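Long-range contacts in protein involved in catabolism of external DNA (Legionella pneumophila subsp. pneumophila, PDB 2OO3), which probably methylates N6 of adenine 2030 in 23S ribosomal RNA, using S-adenosyl-L-methionine as the methyl donor: residues R222-L230 / L257-N265; E82-I90 / Y99-Q109. All blocks are in the same frame, centred on the assembly; numbering follows the deposited sequence.

Overall arrangement
Both contacts belong to one Rossmann-like methyltransferase domain and are separate patches of it, their centres 22 Å apart and their nearest atoms about 7 Å apart. Interaction 2 comes first along the chain and is complete before interaction 1 begins. It packs helix 81-90 against strand 98-100 and helix 102-109, whereas interaction 1 lays helix 249-263 on strand 220-226 of the eight-stranded mixed sheet. Helices 14-30 and 66-71 touch side chains of both contacts and so join the two regions. Helix 14-30 also carries His-20, a residue predicted to bind S-adenosyl-L-methionine, so both contacts border the helix that probably contributes to the cofactor site.

Interaction 1: R222-L230 / L257-N265; sequences RIELHLNPL and LETLTTYFN
Leu-225 reaches from strand 220-226 to the last turns of helix 249-263, and each part of its side chain has its own neighbour. CB faces CD2 of Leu-257. With CG anti to the backbone N (chi1 178°), the two methyls fork over the helix: Leu-225 CD1 rests on CG2 of Thr-261 at 3.9 Å, and Leu-225 CD2 meets the ring edge of Phe-264, near the ring plane, 3.9 Å from Phe-264 CD2. Leu-225 CD2 also faces Leu-260 CD1, so the forked end of leucine lets one residue fill two directions. Two residues earlier, on the same face of the strand, Ile-223 CB meets Leu-257 CD1 at 4.1 Å. Beyond the strand, Leu-227 CD2 packs 3.6 Å from Phe-264 CB.

The polar end of the contact is at Asn-265. Its ND2 donates to Leu-227 O at 2.8 Å, a nearly straight bond (166°) with the acceptor in the amide plane and the donor close to the line of the carbonyl. A water accepts from the same ND2 and donates to Asn-228 O, so an amide suits this loop by gripping one carbonyl directly and a second through water. Strand and helix segments run nearly parallel (12°, axes 9.7 Å apart) at the antiparallel end of the 3-2-1-4-5-7-6-8 sheet, where strand 220-226 pairs with 237-243 and 270-275; the order 3-2-1-4-5-7-6 is that of class I methyltransferases.

Interaction 2: E82-I90 / Y99-Q109; sequences EYISVIKQI and YPGSPYFAINQ
Val-86 sits at the centre of the close-packed part, its two methyls dividing the surface of 99-109. Val-86 CG1 lies at the edge of the Tyr-104 ring, 3.5 Å from Tyr-104 CD2, and also touches Pro-100 and Phe-105; CG2 faces CB of Asn-108. The helices cross at 106°, axes 10.2 Å apart, and the compact valine fits between the rings where they meet. Tyr-83 and Phe-105 have nearly parallel rings (14°) slid so far that they barely overlap. Tyr-83 OH forms a 2.7 Å hydrogen bond with Tyr-99 OH, which also bonds to His-20, a residue predicted to bind S-adenosyl-L-methionine. Ile-90, with CG1 anti to its N (chi1 -164°), places CD1 over the centre of the Tyr-104 ring, 3.7 Å from the centroid, a CH-pi contact.

Toward solvent, polar groups take over. OE1 of exposed Gln-89 accepts from Tyr-104 OH, while NE2 donates to a lone pair of Asn-108 OD1 at 2.6 Å, a bond bent on the donor side, with OD1 tilted from the Gln-89 amide plane. Asn-108 ND2 bonds to Tyr-104 O, steadying the amide; its return bond to Gln-89 OE1 is weak. Glu-82 CB and CG lie against Gln-109 NE2, which bonds to Thr-24 O, while the carboxylate pairs with Arg-25. Gly-101 occupies the N-cap position of helix 102-109, whose Ser-102 is also predicted to bind cofactor: the contact backs the probable cofactor pocket of this Rossmann-like methyltransferase.

Interaction 1: R222-L230 / L257-N265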
loop_
_atom_site.group_PDB
_atom_site.type_symbol
_atom_site.label_atom_id
_atom_site.label_comp_id
_atom_site.label_asym_id
_atom_site.label_seq_id
_atom_site.Cartn_x
_atom_site.Cartn_y
_atom_site.Cartn_z
ATOM N N ARG A 222 -11.994 5.099 -3.766
ATOM C CA ARG A 222 -11.956 4.078 -2.744
ATOM C C ARG A 222 -12.021 2.746 -3.462
ATOM O O ARG A 222 -12.855 2.583 -4.355
ATOM C CB ARG A 222 -13.166 4.249 -1.818
ATOM C CG ARG A 222 -13.590 2.936 -1.206
ATOM C CD ARG A 222 -14.407 3.110 0.026
ATOM N NE ARG A 222 -15.795 3.429 -0.219
ATOM C CZ ARG A 222 -16.829 2.765 0.327
ATOM N NH1 ARG A 222 -16.651 1.711 1.132
ATOM N NH2 ARG A 222 -18.062 3.162 0.066
ATOM N N ILE A 223 -11.111 1.824 -3.139
ATOM C CA ILE A 223 -11.157 0.484 -3.692
ATOM C C ILE A 223 -11.228 -0.532 -2.540
ATOM O O ILE A 223 -10.644 -0.313 -1.468
ATOM C CB ILE A 223 -9.960 0.229 -4.631
ATOM C CG1 ILE A 223 -8.646 0.228 -3.838
ATOM C CG2 ILE A 223 -9.941 1.311 -5.745
ATOM C CD1 ILE A 223 -7.407 -0.267 -4.660
ATOM N N GLU A 224 -12.003 -1.604 -2.716
ATOM C CA GLU A 224 -12.099 -2.607 -1.660
ATOM C C GLU A 224 -12.152 -3.978 -2.293
ATOM O O GLU A 224 -12.588 -4.115 -3.422
ATOM C CB GLU A 224 -13.332 -2.400 -0.764
ATOM C CG GLU A 224 -13.310 -1.100 0.004
ATOM C CD GLU A 224 -14.422 -0.985 1.051
ATOM O OE1 GLU A 224 -15.293 -1.895 1.114
ATOM O OE2 GLU A 224 -14.421 0.024 1.782
ATOM N N LEU A 225 -11.683 -4.963 -1.545
ATOM C CA LEU A 225 -11.643 -6.356 -1.956
ATOM C C LEU A 225 -12.210 -7.127 -0.777
ATOM O O LEU A 225 -11.729 -6.991 0.342
ATOM C CB LEU A 225 -10.177 -6.757 -2.215
ATOM C CG LEU A 225 -9.833 -8.191 -2.611
ATOM C CD1 LEU A 225 -10.459 -8.573 -3.939
ATOM C CD2 LEU A 225 -8.314 -8.383 -2.691
ATOM N N HIS A 226 -13.225 -7.936 -1.026
ATOM C CA HIS A 226 -13.922 -8.620 0.029
ATOM C C HIS A 226 -13.888 -10.119 -0.247
ATOM O O HIS A 226 -14.278 -10.587 -1.334
ATOM C CB HIS A 226 -15.350 -8.103 0.127
ATOM C CG HIS A 226 -15.440 -6.674 0.548
ATOM N ND1 HIS A 226 -15.089 -6.247 1.813
ATOM C CD2 HIS A 226 -15.849 -5.572 -0.118
ATOM C CE1 HIS A 226 -15.267 -4.940 1.900
ATOM N NE2 HIS A 226 -15.725 -4.507 0.740
ATOM N N LEU A 227 -13.405 -10.870 0.742
ATOM C CA LEU A 227 -13.329 -12.306 0.594
ATOM C C LEU A 227 -14.698 -13.008 0.717
ATOM O O LEU A 227 -14.874 -14.099 0.186
ATOM C CB LEU A 227 -12.362 -12.888 1.622
ATOM C CG LEU A 227 -10.904 -12.483 1.530
ATOM C CD1 LEU A 227 -10.155 -13.129 2.710
ATOM C CD2 LEU A 227 -10.303 -12.908 0.198
ATOM N N ASN A 228 -15.622 -12.384 1.433
ATOM C CA ASN A 228 -16.964 -12.916 1.706
ATOM C C ASN A 228 -16.989 -14.340 2.229
ATOM O O ASN A 228 -17.698 -15.190 1.663
ATOM C CB ASN A 228 -17.893 -12.732 0.505
ATOM C CG ASN A 228 -17.940 -11.283 0.041
ATOM O OD1 ASN A 228 -18.127 -10.381 0.842
ATOM N ND2 ASN A 228 -17.764 -11.065 -1.243
ATOM N N PRO A 229 -16.252 -14.593 3.338
ATOM C CA PRO A 229 -16.249 -15.926 3.928
ATOM C C PRO A 229 -17.623 -16.064 4.598
ATOM O O PRO A 229 -18.348 -15.070 4.695
ATOM C CB PRO A 229 -15.135 -15.848 4.967
ATOM C CG PRO A 229 -15.069 -14.414 5.375
ATOM C CD PRO A 229 -15.515 -13.618 4.181
ATOM N N LEU A 230 -18.028 -17.261 5.003
ATOM C CA LEU A 230 -19.391 -17.343 5.566
ATOM C C LEU A 230 -19.437 -16.986 7.044
ATOM O O LEU A 230 -20.525 -16.763 7.591
ATOM C CB LEU A 230 -20.062 -18.685 5.269
ATOM C CG LEU A 230 -20.098 -19.087 3.785
ATOM C CD1 LEU A 230 -20.899 -20.360 3.605
ATOM C CD2 LEU A 230 -20.634 -17.978 2.887
ATOM N N LEU A 257 -8.410 -5.835 -9.606
ATOM C CA LEU A 257 -9.368 -6.386 -8.635
ATOM C C LEU A 257 -10.184 -7.533 -9.220
ATOM O O LEU A 257 -10.391 -8.538 -8.539
ATOM C CB LEU A 257 -10.305 -5.297 -8.093
ATOM C CG LEU A 257 -9.642 -4.200 -7.244
ATOM C CD1 LEU A 257 -10.574 -2.979 -7.079
ATOM C CD2 LEU A 257 -9.250 -4.757 -5.867
ATOM N N GLU A 258 -10.635 -7.405 -10.473
ATOM C CA GLU A 258 -11.325 -8.528 -11.129
ATOM C C GLU A 258 -10.446 -9.752 -11.158
ATOM O O GLU A 258 -10.908 -10.851 -10.847
ATOM C CB GLU A 258 -11.686 -8.230 -12.580
ATOM C CG GLU A 258 -12.633 -7.089 -12.835
ATOM C CD GLU A 258 -13.014 -7.072 -14.316
ATOM O OE1 GLU A 258 -13.589 -6.065 -14.783
ATOM O OE2 GLU A 258 -12.726 -8.102 -15.001
ATOM N N THR A 259 -9.184 -9.584 -11.577
ATOM C CA THR A 259 -8.235 -10.708 -11.578
ATOM C C THR A 259 -8.073 -11.350 -10.190
ATOM O O THR A 259 -8.119 -12.583 -10.055
ATOM C CB THR A 259 -6.848 -10.301 -12.153
ATOM O OG1 THR A 259 -7.044 -9.749 -13.453
ATOM C CG2 THR A 259 -5.948 -11.480 -12.289
ATOM N N LEU A 260 -7.880 -10.530 -9.164
ATOM C CA LEU A 260 -7.698 -11.063 -7.800
ATOM C C LEU A 260 -8.902 -11.892 -7.270
ATOM O O LEU A 260 -8.731 -12.889 -6.542
ATOM C CB LEU A 260 -7.334 -9.922 -6.833
ATOM C CG LEU A 260 -5.966 -9.279 -7.133
ATOM C CD1 LEU A 260 -5.715 -8.199 -6.104
ATOM C CD2 LEU A 260 -4.839 -10.366 -7.083
ATOM N N THR A 261 -10.116 -11.481 -7.619
ATOM C CA THR A 261 -11.296 -12.219 -7.175
ATOM C C THR A 261 -11.345 -13.594 -7.845
ATOM O O THR A 261 -12.074 -14.458 -7.370
ATOM C CB THR A 261 -12.620 -11.496 -7.444
ATOM O OG1 THR A 261 -12.808 -11.326 -8.851
ATOM C CG2 THR A 261 -12.660 -10.125 -6.770
ATOM N N THR A 262 -10.586 -13.811 -8.924
ATOM C CA THR A 262 -10.498 -15.164 -9.493
ATOM C C THR A 262 -9.531 -16.065 -8.695
ATOM O O THR A 262 -9.585 -17.277 -8.825
ATOM C CB THR A 262 -10.107 -15.186 -10.996
ATOM O OG1 THR A 262 -8.724 -14.844 -11.169
ATOM C CG2 THR A 262 -10.985 -14.229 -11.819
ATOM N N TYR A 263 -8.651 -15.470 -7.884
ATOM C CA TYR A 263 -7.721 -16.228 -7.035
ATOM C C TYR A 263 -8.193 -16.341 -5.587
ATOM O O TYR A 263 -7.973 -17.349 -4.941
ATOM C CB TYR A 263 -6.300 -15.621 -7.088
ATOM C CG TYR A 263 -5.658 -15.721 -8.458
ATOM C CD1 TYR A 263 -5.031 -16.899 -8.869
ATOM C CD2 TYR A 263 -5.690 -14.647 -9.346
ATOM C CE1 TYR A 263 -4.461 -17.007 -10.129
ATOM C CE2 TYR A 263 -5.127 -14.744 -10.627
ATOM C CZ TYR A 263 -4.508 -15.913 -11.005
ATOM O OH TYR A 263 -3.923 -16.011 -12.262
ATOM N N PHE A 264 -8.844 -15.316 -5.068
ATOM C CA PHE A 264 -9.222 -15.319 -3.654
ATOM C C PHE A 264 -10.705 -15.695 -3.507
ATOM O O PHE A 264 -11.575 -14.936 -3.945
ATOM C CB PHE A 264 -8.966 -13.950 -3.032
ATOM C CG PHE A 264 -7.532 -13.424 -3.221
ATOM C CD1 PHE A 264 -6.437 -14.280 -3.191
ATOM C CD2 PHE A 264 -7.297 -12.057 -3.359
ATOM C CE1 PHE A 264 -5.132 -13.783 -3.345
ATOM C CE2 PHE A 264 -6.005 -11.555 -3.531
ATOM C CZ PHE A 264 -4.915 -12.443 -3.522
ATOM N N ASN A 265 -10.987 -16.842 -2.880
ATOM C CA ASN A 265 -12.383 -17.352 -2.731
ATOM C C ASN A 265 -13.195 -17.224 -4.033
ATOM O O ASN A 265 -14.236 -16.580 -4.054
ATOM C CB ASN A 265 -13.117 -16.627 -1.583
ATOM C CG ASN A 265 -14.296 -17.452 -1.011
ATOM O OD1 ASN A 265 -14.465 -18.631 -1.344
ATOM N ND2 ASN A 265 -15.101 -16.826 -0.154
HETATM O O HOH W 1 -17.242 -17.946 1.113
#

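Interaction 2: E82-I90 / Y99-Q109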
loop_
_atom_site.group_PDB
_atom_site.type_symbol
_atom_site.label_atom_id
_atom_site.label_comp_id
_atom_site.label_asym_id
_atom_site.label_seq_id
_atom_site.Cartn_x
_atom_site.Cartn_y
_atom_site.Cartn_z
ATOM N N GLU A 82 5.085 -5.307 -12.788
ATOM C CA GLU A 82 6.076 -4.645 -11.896
ATOM C C GLU A 82 6.073 -5.350 -10.548
ATOM O O GLU A 82 7.121 -5.618 -9.960
ATOM C CB GLU A 82 5.746 -3.163 -11.718
ATOM C CG GLU A 82 6.008 -2.297 -12.987
ATOM C CD GLU A 82 4.784 -2.199 -13.957
ATOM O OE1 GLU A 82 3.871 -3.065 -13.961
ATOM O OE2 GLU A 82 4.748 -1.220 -14.735
ATOM N N TYR A 83 4.875 -5.696 -10.089
ATOM C CA TYR A 83 4.713 -6.407 -8.819
ATOM C C TYR A 83 5.449 -7.739 -8.829
ATOM O O TYR A 83 6.245 -8.026 -7.942
ATOM C CB TYR A 83 3.209 -6.641 -8.558
ATOM C CG TYR A 83 2.864 -7.394 -7.271
ATOM C CD1 TYR A 83 3.149 -6.836 -6.005
ATOM C CD2 TYR A 83 2.217 -8.615 -7.320
ATOM C CE1 TYR A 83 2.823 -7.506 -4.827
ATOM C CE2 TYR A 83 1.889 -9.303 -6.143
ATOM C CZ TYR A 83 2.169 -8.732 -4.901
ATOM O OH TYR A 83 1.832 -9.408 -3.734
ATOM N N ILE A 84 5.136 -8.575 -9.807
ATOM C CA ILE A 84 5.798 -9.852 -9.970
ATOM C C ILE A 84 7.315 -9.739 -10.104
ATOM O O ILE A 84 8.041 -10.562 -9.559
ATOM C CB ILE A 84 5.168 -10.670 -11.167
ATOM C CG1 ILE A 84 3.692 -11.038 -10.850
ATOM C CG2 ILE A 84 5.955 -11.975 -11.463
ATOM C CD1 ILE A 84 3.489 -11.945 -9.604
ATOM N N SER A 85 7.799 -8.764 -10.869
ATOM C CA SER A 85 9.246 -8.675 -11.120
ATOM C C SER A 85 9.991 -8.449 -9.811
ATOM O O SER A 85 11.070 -8.992 -9.631
ATOM C CB SER A 85 9.615 -7.573 -12.118
ATOM O OG SER A 85 9.458 -6.319 -11.508
ATOM N N VAL A 86 9.411 -7.669 -8.894
ATOM C CA VAL A 86 10.074 -7.450 -7.592
ATOM C C VAL A 86 10.118 -8.738 -6.737
ATOM O O VAL A 86 11.131 -9.034 -6.057
ATOM C CB VAL A 86 9.420 -6.273 -6.811
ATOM C CG1 VAL A 86 10.031 -6.109 -5.426
ATOM C CG2 VAL A 86 9.562 -4.987 -7.588
ATOM N N ILE A 87 9.022 -9.490 -6.749
ATOM C CA ILE A 87 8.954 -10.751 -6.014
ATOM C C ILE A 87 9.949 -11.761 -6.620
ATOM O O ILE A 87 10.603 -12.530 -5.895
ATOM C CB ILE A 87 7.520 -11.300 -6.017
ATOM C CG1 ILE A 87 6.612 -10.349 -5.215
ATOM C CG2 ILE A 87 7.420 -12.706 -5.365
ATOM C CD1 ILE A 87 5.279 -10.426 -5.661
ATOM N N LYS A 88 10.049 -11.749 -7.944
ATOM C CA LYS A 88 11.056 -12.570 -8.642
ATOM C C LYS A 88 12.462 -12.187 -8.171
ATOM O O LYS A 88 13.277 -13.063 -7.873
ATOM C CB LYS A 88 10.932 -12.362 -10.156
ATOM C CG LYS A 88 11.722 -13.378 -10.989
ATOM C CD LYS A 88 11.316 -13.303 -12.505
ATOM C CE LYS A 88 9.886 -13.798 -12.780
ATOM N NZ LYS A 88 9.503 -13.600 -14.257
ATOM N N GLN A 89 12.733 -10.880 -8.090
ATOM C CA GLN A 89 14.070 -10.363 -7.792
ATOM C C GLN A 89 14.529 -10.760 -6.423
ATOM O O GLN A 89 15.675 -11.166 -6.247
ATOM C CB GLN A 89 14.069 -8.838 -7.816
ATOM C CG GLN A 89 15.467 -8.239 -7.635
ATOM C CD GLN A 89 15.389 -6.843 -7.138
ATOM O OE1 GLN A 89 15.232 -6.619 -5.959
ATOM N NE2 GLN A 89 15.457 -5.884 -8.049
ATOM N N ILE A 90 13.649 -10.597 -5.430
ATOM C CA ILE A 90 14.047 -10.852 -4.033
ATOM C C ILE A 90 14.317 -12.364 -3.764
ATOM O O ILE A 90 15.107 -12.725 -2.876
ATOM C CB ILE A 90 13.009 -10.222 -3.019
ATOM C CG1 ILE A 90 13.584 -10.112 -1.588
ATOM C CG2 ILE A 90 11.726 -10.998 -2.999
ATOM C CD1 ILE A 90 12.711 -9.195 -0.669
ATOM N N TYR A 99 9.033 -12.496 0.967
ATOM C CA TYR A 99 8.096 -11.520 0.415
ATOM C C TYR A 99 8.595 -10.084 0.716
ATOM O O TYR A 99 8.957 -9.797 1.862
ATOM C CB TYR A 99 6.676 -11.754 1.003
ATOM C CG TYR A 99 5.623 -10.865 0.364
ATOM C CD1 TYR A 99 5.131 -11.154 -0.899
ATOM C CD2 TYR A 99 5.167 -9.715 1.006
ATOM C CE1 TYR A 99 4.176 -10.346 -1.493
ATOM C CE2 TYR A 99 4.234 -8.871 0.404
ATOM C CZ TYR A 99 3.735 -9.219 -0.845
ATOM O OH TYR A 99 2.855 -8.404 -1.478
ATOM N N PRO A 100 8.610 -9.188 -0.301
ATOM C CA PRO A 100 9.078 -7.821 -0.045
ATOM C C PRO A 100 8.046 -6.967 0.679
ATOM O O PRO A 100 6.830 -7.156 0.506
ATOM C CB PRO A 100 9.353 -7.258 -1.447
ATOM C CG PRO A 100 8.873 -8.257 -2.434
ATOM C CD PRO A 100 8.189 -9.385 -1.697
ATOM N N GLY A 101 8.516 -6.046 1.506
ATOM C CA GLY A 101 7.609 -5.075 2.102
ATOM C C GLY A 101 7.518 -3.903 1.149
ATOM O O GLY A 101 8.288 -3.839 0.188
ATOM N N SER A 102 6.606 -2.969 1.412
ATOM C CA SER A 102 6.429 -1.798 0.574
ATOM C C SER A 102 7.726 -1.012 0.302
ATOM O O SER A 102 7.958 -0.580 -0.847
ATOM C CB SER A 102 5.277 -0.905 1.103
ATOM O OG SER A 102 5.636 -0.340 2.346
ATOM N N PRO A 103 8.613 -0.863 1.303
ATOM C CA PRO A 103 9.866 -0.145 0.960
ATOM C C PRO A 103 10.705 -0.839 -0.137
ATOM O O PRO A 103 11.302 -0.153 -0.939
ATOM C CB PRO A 103 10.657 -0.182 2.289
ATOM C CG PRO A 103 9.635 -0.307 3.329
ATOM C CD PRO A 103 8.623 -1.266 2.733
ATOM N N TYR A 104 10.718 -2.176 -0.159
ATOM C CA TYR A 104 11.435 -2.938 -1.185
ATOM C C TYR A 104 10.817 -2.732 -2.571
ATOM O O TYR A 104 11.544 -2.575 -3.562
ATOM C CB TYR A 104 11.500 -4.432 -0.796
ATOM C CG TYR A 104 12.558 -5.201 -1.551
ATOM C CD1 TYR A 104 13.828 -5.404 -0.996
ATOM C CD2 TYR A 104 12.284 -5.758 -2.798
ATOM C CE1 TYR A 104 14.838 -6.089 -1.701
ATOM C CE2 TYR A 104 13.283 -6.497 -3.499
ATOM C CZ TYR A 104 14.545 -6.636 -2.939
ATOM O OH TYR A 104 15.518 -7.339 -3.606
ATOM N N PHE A 105 9.490 -2.675 -2.667
ATOM C CA PHE A 105 8.874 -2.249 -3.939
ATOM C C PHE A 105 9.295 -0.828 -4.351
ATOM O O PHE A 105 9.656 -0.575 -5.533
ATOM C CB PHE A 105 7.334 -2.370 -3.857
ATOM C CG PHE A 105 6.842 -3.808 -3.773
ATOM C CD1 PHE A 105 6.792 -4.616 -4.925
ATOM C CD2 PHE A 105 6.418 -4.339 -2.568
ATOM C CE1 PHE A 105 6.331 -5.953 -4.848
ATOM C CE2 PHE A 105 5.942 -5.676 -2.485
ATOM C CZ PHE A 105 5.916 -6.472 -3.624
ATOM N N ALA A 106 9.232 0.118 -3.416
ATOM C CA ALA A 106 9.509 1.522 -3.757
ATOM C C ALA A 106 10.954 1.744 -4.243
ATOM O O ALA A 106 11.221 2.462 -5.214
ATOM C CB ALA A 106 9.157 2.442 -2.566
ATOM N N ILE A 107 11.895 1.102 -3.566
ATOM C CA ILE A 107 13.289 1.215 -3.933
ATOM C C ILE A 107 13.506 0.647 -5.329
ATOM O O ILE A 107 14.329 1.141 -6.084
ATOM C CB ILE A 107 14.189 0.524 -2.863
ATOM C CG1 ILE A 107 14.213 1.366 -1.583
ATOM C CG2 ILE A 107 15.594 0.425 -3.359
ATOM C CD1 ILE A 107 14.801 0.624 -0.297
ATOM N N ASN A 108 12.731 -0.365 -5.700
ATOM C CA ASN A 108 12.861 -0.909 -7.046
ATOM C C ASN A 108 12.332 -0.011 -8.148
ATOM O O ASN A 108 12.969 0.107 -9.193
ATOM C CB ASN A 108 12.249 -2.315 -7.158
ATOM C CG ASN A 108 13.271 -3.388 -6.894
ATOM O OD1 ASN A 108 14.032 -3.781 -7.795
ATOM N ND2 ASN A 108 13.357 -3.816 -5.641
ATOM N N GLN A 109 11.191 0.627 -7.933
ATOM C CA GLN A 109 10.594 1.448 -8.974
ATOM C C GLN A 109 10.987 2.936 -9.025
ATOM O O GLN A 109 10.837 3.598 -10.076
ATOM C CB GLN A 109 9.090 1.341 -8.848
ATOM C CG GLN A 109 8.521 0.150 -9.626
ATOM C CD GLN A 109 7.047 0.078 -9.423
ATOM O OE1 GLN A 109 6.603 -0.232 -8.331
ATOM N NE2 GLN A 109 6.282 0.452 -10.429
#